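Local coordinates for amidohydrolase 3 domain-containing protein (Pyrococcus horikoshii, PDB 3IGH), which probably hydrolyses carbon-nitrogen bonds other than peptide bonds, as a member of the metal-dependent amidohydrolase superfamily, its substrate being unknown, at residues D65-L70 against G396-S401; V205-V210 against I229-Y234; K355-V360 against V450-D455; Q361-I366 against I403-P408. All coordinates share one frame; numbering follows the deposited sequence.

Contact 1: residues D65-L70 against G396-S401; sequences DSHLHL and GFSTDS. With SO4 (sulfate ion), chain B.
The ends of strands 58-68 and 395-397 run side by side in the same direction, and Ser66 N to Phe397 O, Asp400 N to His67 O and His69 N to Ser401 O are the backbone bonds between them. This pairing closes the TIM barrel of the amidohydrolase family, joining its first strand to its last. His67 and His69 form the HxH motif of the first strand. In relatives that motif and the aspartate of the last strand, here Asp400, bind catalytic metal. Here a sulfate ion, probably from the crystallisation liquor, is bound beside these residues.

Asp65 ties the two strand ends together. Its CG is anti to the backbone N (chi1 -169°), which turns the carboxylate to Thr399. OD2 accepts from Thr399 OG1 at 2.5 Å through its syn lone pair. OD1 takes two backbone donors. His67 N reaches it at 3.1 Å on the anti lone pair, making an Asx turn. Thr399 N comes in at 3.2 Å on the syn side, tilted out of the carboxylate plane. Thr399 OG1 in turn accepts from Ser401 N, an ST turn. Ser66 OG bonds to Ser359 OG of the next strand; Ser398 OG bonds to Gln361 NE2 and also to Ser359 OG.

Asp400 lies alongside His67 with its carboxylate nearly perpendicular to the ring, the planes 81° apart. Its OD1 is near the edges of both histidine rings, 3.2 Å from His67 CD2 and 2.9 Å from His69 NE2. Glu338 holds His67 by ND1. His67 NE2 then donates to sulfate O1 at 3.0 Å (155°), in the plane of the ring.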
# COMPACT_ATOMS: atom_id res chain seq x y z
N ASP A 65 4.36 7.05 -19.52
CA ASP A 65 4.29 8.51 -19.53
C ASP A 65 4.69 8.99 -18.14
O ASP A 65 3.94 8.83 -17.19
CB ASP A 65 2.88 8.98 -19.87
CG ASP A 65 2.80 10.49 -20.15
OD1 ASP A 65 3.35 11.30 -19.38
OD2 ASP A 65 2.14 10.88 -21.13
N SER A 66 5.85 9.62 -18.03
CA SER A 66 6.40 9.94 -16.71
C SER A 66 5.83 11.20 -16.05
O SER A 66 6.29 11.59 -14.96
CB SER A 66 7.93 10.00 -16.77
OG SER A 66 8.37 11.04 -17.62
N HIS A 67 4.82 11.83 -16.65
CA HIS A 67 4.23 13.05 -16.08
C HIS A 67 2.91 13.39 -16.77
O HIS A 67 2.91 13.96 -17.86
CB HIS A 67 5.22 14.23 -16.21
CG HIS A 67 4.75 15.51 -15.59
ND1 HIS A 67 5.51 16.20 -14.66
CD2 HIS A 67 3.64 16.26 -15.79
CE1 HIS A 67 4.88 17.30 -14.31
NE2 HIS A 67 3.74 17.36 -14.97
N LEU A 68 1.80 13.05 -16.13
CA LEU A 68 0.50 13.50 -16.61
C LEU A 68 -0.49 13.67 -15.47
O LEU A 68 -0.20 13.34 -14.31
CB LEU A 68 -0.04 12.57 -17.72
CG LEU A 68 -0.08 11.05 -17.55
CD1 LEU A 68 -0.98 10.60 -16.38
CD2 LEU A 68 -0.56 10.44 -18.85
N HIS A 69 -1.68 14.16 -15.81
CA HIS A 69 -2.74 14.39 -14.85
C HIS A 69 -3.91 13.52 -15.24
O HIS A 69 -4.70 13.88 -16.12
CB HIS A 69 -3.15 15.86 -14.87
CG HIS A 69 -2.02 16.81 -14.65
ND1 HIS A 69 -1.64 17.24 -13.40
CD2 HIS A 69 -1.20 17.43 -15.53
CE1 HIS A 69 -0.62 18.07 -13.51
NE2 HIS A 69 -0.33 18.21 -14.80
N LEU A 70 -4.02 12.37 -14.59
CA LEU A 70 -5.00 11.35 -14.91
C LEU A 70 -6.42 11.87 -14.73
O LEU A 70 -7.28 11.65 -15.58
CB LEU A 70 -4.73 10.12 -14.03
CG LEU A 70 -4.74 8.68 -14.50
CD1 LEU A 70 -4.10 8.49 -15.86
CD2 LEU A 70 -4.03 7.80 -13.48
N GLY A 396 13.26 10.96 -19.02
CA GLY A 396 12.00 10.29 -19.31
C GLY A 396 11.12 11.18 -20.17
O GLY A 396 11.22 12.41 -20.08
N PHE A 397 10.28 10.57 -21.00
CA PHE A 397 9.36 11.34 -21.84
C PHE A 397 7.97 11.32 -21.23
O PHE A 397 7.55 10.35 -20.59
CB PHE A 397 9.29 10.78 -23.27
CG PHE A 397 10.45 11.19 -24.16
CD1 PHE A 397 11.50 11.97 -23.69
CD2 PHE A 397 10.48 10.75 -25.48
CE1 PHE A 397 12.56 12.33 -24.52
CE2 PHE A 397 11.54 11.09 -26.32
CZ PHE A 397 12.58 11.89 -25.83
N SER A 398 7.24 12.40 -21.47
CA SER A 398 5.90 12.54 -20.96
C SER A 398 5.12 13.53 -21.82
O SER A 398 5.70 14.19 -22.68
CB SER A 398 5.94 13.05 -19.52
OG SER A 398 6.76 14.19 -19.38
N THR A 399 3.82 13.64 -21.57
CA THR A 399 2.96 14.50 -22.35
C THR A 399 2.40 15.65 -21.54
O THR A 399 1.92 16.62 -22.12
CB THR A 399 1.77 13.72 -22.96
OG1 THR A 399 1.07 13.03 -21.92
CG2 THR A 399 2.24 12.73 -24.01
N ASP A 400 2.42 15.53 -20.21
CA ASP A 400 1.69 16.44 -19.32
C ASP A 400 0.22 16.47 -19.71
O ASP A 400 -0.45 17.49 -19.57
CB ASP A 400 2.32 17.85 -19.31
CG ASP A 400 1.86 18.70 -18.13
OD1 ASP A 400 1.45 18.12 -17.09
OD2 ASP A 400 1.89 19.94 -18.25
N SER A 401 -0.29 15.34 -20.20
CA SER A 401 -1.68 15.23 -20.61
C SER A 401 -2.59 15.66 -19.45
O SER A 401 -2.34 15.30 -18.29
CB SER A 401 -1.97 13.79 -21.03
OG SER A 401 -3.35 13.60 -21.27
S SO4 B . 2.92 20.88 -14.33
O1 SO4 B . 2.12 19.71 -14.00
O2 SO4 B . 2.97 21.02 -15.78
O3 SO4 B . 2.28 22.06 -13.79
O4 SO4 B . 4.28 20.70 -13.81

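Contact 2: residues V205-V210 against I229-Y234; sequences VSFMSV and INVFAY
The Tyr234 ring lies alongside Met208, with Phe207 O at its edge. Met208 SD stands 4.4 Å from the centroid of the Tyr234 ring, 35° off the ring normal, an oblique Met-aromatic contact. Bends at chi2 and chi3 fold the methionine chain back, and its CE comes within 3.9 Å of Tyr234 CB. Ser206 OG is near the same ring, 3.9 Å from Tyr234 CE1, but bonds to Ser451. Phe232 has Val205 O at its edge, in the ring plane, 3.5 Å from CD2. The Phe207 ring carries Val210 CG2 over the centre of one face. Val231 CG1 lies at its edge and also meets Phe207 CB at 3.9 Å.

The two strands run parallel. Val205 N, Phe207 N and Val210 N donate to the 229-234 segment, while Phe232 N and Tyr234 N donate back. The bond from Tyr234 N to Phe207 O is 2.8 Å and nearly straight (172°).

Ser206, Met208, Phe232 and Tyr234 face the barrel interior, where Tyr234 OH bonds to Asp310. Val205, Phe207, Val231 and Ala233 face the surrounding helices. There Val205 CG2 packs on Ile229 CD1 at 3.9 Å, and Phe207 reaches helices 70-78 and 212-223. Strand, helix 212-223 and strand together make a beta-alpha-beta crossover, the repeating unit of a TIM barrel.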
# COMPACT_ATOMS: atom_id res chain seq x y z
N VAL A 205 2.14 5.19 -15.74
CA VAL A 205 2.20 6.65 -15.67
C VAL A 205 2.74 7.11 -14.32
O VAL A 205 2.62 6.38 -13.33
CB VAL A 205 0.80 7.34 -15.92
CG1 VAL A 205 0.19 6.98 -17.31
CG2 VAL A 205 -0.22 7.02 -14.81
N SER A 206 3.34 8.29 -14.29
CA SER A 206 3.41 9.07 -13.05
C SER A 206 2.31 10.11 -13.08
O SER A 206 2.27 10.97 -13.97
CB SER A 206 4.75 9.77 -12.85
OG SER A 206 5.82 8.85 -12.83
N PHE A 207 1.41 10.01 -12.11
CA PHE A 207 0.26 10.89 -11.98
C PHE A 207 0.70 11.99 -11.02
O PHE A 207 0.91 11.74 -9.84
CB PHE A 207 -0.94 10.06 -11.48
CG PHE A 207 -2.22 10.84 -11.20
CD1 PHE A 207 -2.37 12.20 -11.52
CD2 PHE A 207 -3.31 10.17 -10.64
CE1 PHE A 207 -3.56 12.88 -11.21
CE2 PHE A 207 -4.50 10.83 -10.35
CZ PHE A 207 -4.63 12.19 -10.64
N MET A 208 0.84 13.20 -11.55
CA MET A 208 1.35 14.36 -10.79
C MET A 208 0.25 15.20 -10.16
O MET A 208 -0.79 15.40 -10.77
CB MET A 208 2.18 15.24 -11.72
CG MET A 208 3.10 14.43 -12.63
SD MET A 208 4.30 13.46 -11.68
CE MET A 208 5.08 14.87 -10.94
N SER A 209 0.53 15.71 -8.96
CA SER A 209 -0.40 16.52 -8.14
C SER A 209 -1.71 15.79 -7.86
O SER A 209 -2.81 16.27 -8.17
CB SER A 209 -0.63 17.92 -8.72
OG SER A 209 0.59 18.63 -8.77
N VAL A 210 -1.57 14.60 -7.28
CA VAL A 210 -2.73 13.84 -6.83
C VAL A 210 -3.27 14.55 -5.59
O VAL A 210 -2.56 14.65 -4.58
CB VAL A 210 -2.33 12.37 -6.51
CG1 VAL A 210 -3.50 11.58 -5.95
CG2 VAL A 210 -1.79 11.68 -7.74
N ILE A 229 -3.77 0.29 -15.38
CA ILE A 229 -2.42 0.74 -15.70
C ILE A 229 -1.64 0.95 -14.38
O ILE A 229 -2.25 1.14 -13.33
CB ILE A 229 -2.42 2.09 -16.50
CG1 ILE A 229 -3.15 3.20 -15.72
CG2 ILE A 229 -3.01 1.88 -17.92
CD1 ILE A 229 -2.99 4.63 -16.29
N ASN A 230 -0.32 0.91 -14.46
CA ASN A 230 0.52 1.23 -13.31
C ASN A 230 0.50 2.73 -13.05
O ASN A 230 0.70 3.53 -13.97
CB ASN A 230 1.95 0.73 -13.51
CG ASN A 230 2.00 -0.76 -13.83
OD1 ASN A 230 1.46 -1.58 -13.09
ND2 ASN A 230 2.64 -1.11 -14.94
N VAL A 231 0.22 3.11 -11.81
CA VAL A 231 0.11 4.52 -11.44
C VAL A 231 1.10 4.84 -10.33
O VAL A 231 1.00 4.30 -9.23
CB VAL A 231 -1.33 4.87 -10.99
CG1 VAL A 231 -1.42 6.35 -10.56
CG2 VAL A 231 -2.34 4.57 -12.11
N PHE A 232 2.04 5.73 -10.62
CA PHE A 232 2.97 6.23 -9.61
C PHE A 232 2.47 7.61 -9.17
O PHE A 232 2.65 8.61 -9.88
CB PHE A 232 4.41 6.23 -10.15
CG PHE A 232 4.95 4.84 -10.39
CD1 PHE A 232 5.77 4.23 -9.44
CD2 PHE A 232 4.59 4.11 -11.54
CE1 PHE A 232 6.24 2.93 -9.63
CE2 PHE A 232 5.05 2.81 -11.74
CZ PHE A 232 5.88 2.21 -10.78
N ALA A 233 1.84 7.66 -8.00
CA ALA A 233 1.16 8.86 -7.51
C ALA A 233 2.12 9.85 -6.86
O ALA A 233 2.80 9.52 -5.89
CB ALA A 233 0.04 8.50 -6.53
N TYR A 234 2.18 11.05 -7.42
CA TYR A 234 2.91 12.15 -6.79
C TYR A 234 1.88 13.12 -6.23
O TYR A 234 1.19 13.82 -6.98
CB TYR A 234 3.85 12.83 -7.79
CG TYR A 234 5.11 12.03 -8.08
CD1 TYR A 234 5.07 10.88 -8.87
CD2 TYR A 234 6.35 12.46 -7.59
CE1 TYR A 234 6.23 10.15 -9.14
CE2 TYR A 234 7.53 11.73 -7.86
CZ TYR A 234 7.45 10.58 -8.64
OH TYR A 234 8.59 9.86 -8.93

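Contact 3: residues K355-V360 against V450-D455; sequences KVRLSV and VSLASD
Arg357 begins the short strand 357-360, and its CA lies 5.4 Å from that of Val450, the last helical residue of helix 436-450. The strand start therefore faces the C-terminal end of the helix. Past Val450 the chain leaves helical geometry. Leu452, with positive phi (57°), is the C-prime residue of the Schellman motif that ends the helix.

Arg357 and Val450 carry most of the contact. The CB, CG and CD of Arg357 pass beside the CA of Val450, and a bend at chi3 (-71°) swings the guanidinium over the helix end. NH1 donates to Val450 O at 2.8 Å. This oxygen lies almost in the guanidinium plane, but the donor is tilted from the carbonyl plane. Leu452 crosses the arginine at about a right angle and covers one face of the guanidinium. Its CG is 3.6 Å from Arg357 NH1, and its CD2 is 3.8 Å from Arg357 CZ. The other terminal nitrogen, NH2, makes a salt bridge to Asp310 and bonds to Pro334 O.

Val450 sends both methyls to the strand. CG2 sits 3.4 Å from Leu358 O, and CG1 touches Ser359 CB at 4.0 Å. The hydroxyl of Ser359 is held by Ser66.

Both terminal nitrogens of this buried arginine thus have acceptors. Its positive charge, next to the last carbonyl of the helix, Val450 O, probably suits the helix dipole. Asp310 would help balance it. One polar group therefore ties the helix end to the barrel strands, while the leucine shields it from one side.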
# COMPACT_ATOMS: atom_id res chain seq x y z
N LYS A 355 23.10 14.39 -10.00
CA LYS A 355 22.51 13.11 -10.40
C LYS A 355 20.98 13.15 -10.45
O LYS A 355 20.32 12.15 -10.19
CB LYS A 355 22.99 11.97 -9.48
CG LYS A 355 24.48 11.67 -9.55
CD LYS A 355 24.84 10.54 -8.60
CE LYS A 355 26.08 9.77 -9.06
NZ LYS A 355 27.34 10.52 -8.82
N VAL A 356 20.42 14.30 -10.82
CA VAL A 356 18.96 14.45 -10.85
C VAL A 356 18.36 13.69 -12.04
O VAL A 356 19.05 13.42 -13.04
CB VAL A 356 18.49 15.93 -10.84
CG1 VAL A 356 18.94 16.64 -9.55
CG2 VAL A 356 18.98 16.69 -12.07
N ARG A 357 17.10 13.31 -11.90
CA ARG A 357 16.31 12.70 -12.97
C ARG A 357 15.49 13.78 -13.66
O ARG A 357 15.08 14.73 -13.02
CB ARG A 357 15.39 11.62 -12.38
CG ARG A 357 16.13 10.34 -12.03
CD ARG A 357 15.40 9.53 -10.96
NE ARG A 357 15.45 10.14 -9.63
CZ ARG A 357 14.37 10.41 -8.90
NH1 ARG A 357 13.16 10.15 -9.37
NH2 ARG A 357 14.49 10.93 -7.68
N LEU A 358 15.28 13.65 -14.97
CA LEU A 358 14.53 14.66 -15.72
C LEU A 358 13.35 14.06 -16.47
O LEU A 358 13.50 13.08 -17.20
CB LEU A 358 15.45 15.40 -16.71
CG LEU A 358 16.76 16.05 -16.24
CD1 LEU A 358 17.56 16.56 -17.44
CD2 LEU A 358 16.49 17.20 -15.27
N SER A 359 12.17 14.66 -16.29
CA SER A 359 11.01 14.30 -17.09
C SER A 359 10.67 15.46 -18.02
O SER A 359 10.36 16.56 -17.57
CB SER A 359 9.82 13.97 -16.17
OG SER A 359 8.65 13.72 -16.91
N VAL A 360 10.76 15.21 -19.32
CA VAL A 360 10.56 16.26 -20.31
C VAL A 360 9.37 15.96 -21.21
O VAL A 360 8.93 14.81 -21.29
CB VAL A 360 11.83 16.50 -21.19
CG1 VAL A 360 13.00 17.00 -20.34
CG2 VAL A 360 12.22 15.25 -21.97
N VAL A 450 13.17 7.37 -14.24
CA VAL A 450 12.82 8.71 -13.72
C VAL A 450 11.74 8.63 -12.62
O VAL A 450 11.75 9.40 -11.64
CB VAL A 450 12.44 9.66 -14.91
CG1 VAL A 450 11.75 10.94 -14.44
CG2 VAL A 450 13.70 10.01 -15.71
N SER A 451 10.84 7.65 -12.76
CA SER A 451 9.74 7.43 -11.83
C SER A 451 10.09 6.43 -10.72
O SER A 451 9.22 6.03 -9.95
CB SER A 451 8.52 6.92 -12.59
OG SER A 451 8.18 7.77 -13.67
N LEU A 452 11.36 6.01 -10.68
CA LEU A 452 11.86 5.01 -9.70
C LEU A 452 11.09 3.69 -9.77
O LEU A 452 10.83 3.04 -8.76
CB LEU A 452 11.90 5.59 -8.28
CG LEU A 452 12.73 6.87 -8.08
CD1 LEU A 452 12.64 7.39 -6.63
CD2 LEU A 452 14.19 6.67 -8.49
N ALA A 453 10.72 3.29 -10.98
CA ALA A 453 10.02 2.02 -11.19
C ALA A 453 11.06 1.03 -11.68
O ALA A 453 11.30 0.93 -12.89
CB ALA A 453 8.96 2.20 -12.24
N SER A 454 11.68 0.32 -10.74
CA SER A 454 12.89 -0.45 -11.06
C SER A 454 12.62 -1.72 -11.87
O SER A 454 13.52 -2.26 -12.51
CB SER A 454 13.69 -0.78 -9.79
OG SER A 454 12.92 -1.61 -8.94
N ASP A 455 11.37 -2.18 -11.86
CA ASP A 455 11.00 -3.38 -12.61
C ASP A 455 10.12 -3.10 -13.83
O ASP A 455 9.40 -3.97 -14.30
CB ASP A 455 10.36 -4.42 -11.69
CG ASP A 455 9.12 -3.90 -10.98
OD1 ASP A 455 8.78 -2.70 -11.13
OD2 ASP A 455 8.47 -4.69 -10.26

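Contact 4: residues Q361-I366 against I403-P408; sequences QPHFII and IEPADP. With SO4 (sulfate ion), chain J; SO4 (sulfate ion), chain E.
His363 and Glu404 meet obliquely, ring edge to carboxylate, with their planes 54° apart. His363 ND1 donates to Glu404 OE1 at 2.7 Å, and the bond is almost straight (176°). The oxygen lies in the plane of the ring. From the carboxylate side the approach is anti, and tilted out of the carboxylate plane. Ser367 OG also bonds to OE1, so two groups grip this oxygen.

The histidine CG is anti to the backbone N (chi1 -157°), which aims the ring across at the 403-408 segment. Pro405 lies over one face. Its CG is 4.0 Å from the centroid of the His363 ring, a CH-pi contact. On the far edge, NE2 donates to O4 of a sulfate ion at 2.9 Å. The ring is thus held at both nitrogens.

Glu404 is bent at chi2, which brings OE2 over a face of Phe364, 3.4 Å from CD1. Its CG touches the same ring, 3.6 Å from CE1.

The contact joins the turn and helix start after strand 357-360 to the loop after strand 395-397. Phe364 stacks edge-to-face on His339, Asp407 caps helix 408-417, and His363 packs on Thr411 of that helix.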
# COMPACT_ATOMS: atom_id res chain seq x y z
N GLN A 361 8.86 16.98 -21.88
CA GLN A 361 7.64 16.84 -22.68
C GLN A 361 7.88 17.34 -24.11
O GLN A 361 7.59 18.50 -24.42
CB GLN A 361 6.48 17.61 -22.04
CG GLN A 361 6.03 17.13 -20.65
CD GLN A 361 6.95 17.59 -19.54
OE1 GLN A 361 7.46 18.71 -19.57
NE2 GLN A 361 7.19 16.72 -18.56
N PRO A 362 8.44 16.48 -24.98
CA PRO A 362 8.80 16.89 -26.36
C PRO A 362 7.70 17.53 -27.21
O PRO A 362 8.01 18.39 -28.03
CB PRO A 362 9.32 15.59 -26.99
CG PRO A 362 9.87 14.83 -25.80
CD PRO A 362 8.87 15.09 -24.71
N HIS A 363 6.44 17.16 -27.01
CA HIS A 363 5.36 17.78 -27.78
C HIS A 363 5.14 19.28 -27.52
O HIS A 363 4.50 19.96 -28.32
CB HIS A 363 4.05 16.98 -27.69
CG HIS A 363 3.12 17.22 -28.84
ND1 HIS A 363 2.13 18.17 -28.81
CD2 HIS A 363 3.07 16.66 -30.08
CE1 HIS A 363 1.49 18.17 -29.97
NE2 HIS A 363 2.04 17.27 -30.75
N PHE A 364 5.70 19.80 -26.42
CA PHE A 364 5.73 21.25 -26.16
C PHE A 364 6.44 22.04 -27.28
O PHE A 364 6.11 23.19 -27.51
CB PHE A 364 6.39 21.58 -24.81
CG PHE A 364 5.45 21.49 -23.62
CD1 PHE A 364 4.85 20.28 -23.26
CD2 PHE A 364 5.20 22.61 -22.83
CE1 PHE A 364 4.01 20.20 -22.13
CE2 PHE A 364 4.35 22.53 -21.72
CZ PHE A 364 3.76 21.32 -21.37
N ILE A 365 7.43 21.43 -27.93
CA ILE A 365 8.07 22.01 -29.13
C ILE A 365 7.01 22.42 -30.17
O ILE A 365 7.07 23.51 -30.74
CB ILE A 365 9.08 21.02 -29.78
CG1 ILE A 365 10.30 20.84 -28.87
CG2 ILE A 365 9.52 21.49 -31.18
CD1 ILE A 365 11.11 19.62 -29.22
N ILE A 366 6.02 21.54 -30.36
CA ILE A 366 4.97 21.77 -31.34
C ILE A 366 3.94 22.80 -30.88
O ILE A 366 3.57 23.70 -31.66
CB ILE A 366 4.31 20.43 -31.77
CG1 ILE A 366 5.25 19.72 -32.74
CG2 ILE A 366 2.93 20.64 -32.41
CD1 ILE A 366 5.10 18.24 -32.72
N ILE A 403 -2.57 18.67 -21.25
CA ILE A 403 -2.00 19.89 -21.84
C ILE A 403 -1.54 19.61 -23.28
O ILE A 403 -1.74 20.42 -24.18
CB ILE A 403 -0.84 20.48 -20.97
CG1 ILE A 403 -1.31 20.74 -19.52
CG2 ILE A 403 -0.25 21.76 -21.58
CD1 ILE A 403 -2.53 21.64 -19.39
N GLU A 404 -0.93 18.44 -23.48
CA GLU A 404 -0.60 17.97 -24.82
C GLU A 404 -1.43 16.72 -25.10
O GLU A 404 -1.93 16.11 -24.14
CB GLU A 404 0.89 17.60 -24.93
CG GLU A 404 1.83 18.73 -24.56
CD GLU A 404 1.79 19.90 -25.52
OE1 GLU A 404 1.51 19.68 -26.72
OE2 GLU A 404 2.05 21.03 -25.06
N PRO A 405 -1.59 16.34 -26.39
CA PRO A 405 -2.20 15.05 -26.70
C PRO A 405 -1.47 13.88 -26.04
O PRO A 405 -0.25 13.91 -25.90
CB PRO A 405 -2.10 14.96 -28.23
CG PRO A 405 -1.13 16.01 -28.63
CD PRO A 405 -1.28 17.09 -27.62
N ALA A 406 -2.22 12.86 -25.63
CA ALA A 406 -1.63 11.72 -24.92
C ALA A 406 -0.94 10.72 -25.85
O ALA A 406 -0.13 9.92 -25.38
CB ALA A 406 -2.68 11.02 -24.06
N ASP A 407 -1.26 10.76 -27.15
CA ASP A 407 -0.73 9.79 -28.13
C ASP A 407 0.79 9.79 -28.13
O ASP A 407 1.40 10.80 -28.48
CB ASP A 407 -1.26 10.12 -29.53
CG ASP A 407 -0.85 9.10 -30.59
OD1 ASP A 407 -1.28 9.30 -31.74
OD2 ASP A 407 -0.13 8.12 -30.31
N PRO A 408 1.40 8.67 -27.69
CA PRO A 408 2.84 8.65 -27.52
C PRO A 408 3.61 8.83 -28.82
O PRO A 408 4.71 9.37 -28.81
CB PRO A 408 3.12 7.29 -26.87
CG PRO A 408 1.93 6.47 -27.14
CD PRO A 408 0.78 7.40 -27.25
S SO4 J . -6.07 13.64 -26.21
O1 SO4 J . -7.34 13.03 -26.61
O2 SO4 J . -5.55 14.42 -27.32
O3 SO4 J . -6.28 14.51 -25.06
O4 SO4 J . -5.13 12.59 -25.87
S SO4 E . 0.90 17.04 -34.19
O1 SO4 E . -0.06 16.23 -34.94
O2 SO4 E . 1.76 17.76 -35.13
O3 SO4 E . 0.19 17.97 -33.33
O4 SO4 E . 1.74 16.17 -33.37

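How the contacts relate
Contact 1 lies at the centre of the chain and contact 2 packs beside it: both pair parallel barrel strands, and strand 58-68 of contact 1 lies next to strand 202-210 of contact 2. Contact 1 is polar and gathers round a sulfate; contact 2 is largely backbone bonds and apolar packing. Contacts 3 and 4 take up the two ends of strand 357-360. Contact 3 meets a helix end through a buried arginine with one exposed leucine, whereas contact 4 pairs histidine with glutamate just beyond the strand ends and binds sulfates of its own. Serine hydroxyls link the inner layer: Ser66 with Ser359, and Ser206 with Ser451. Ser398 to Gln361 joins contacts 1 and 4. Contacts 2 and 4 do not touch.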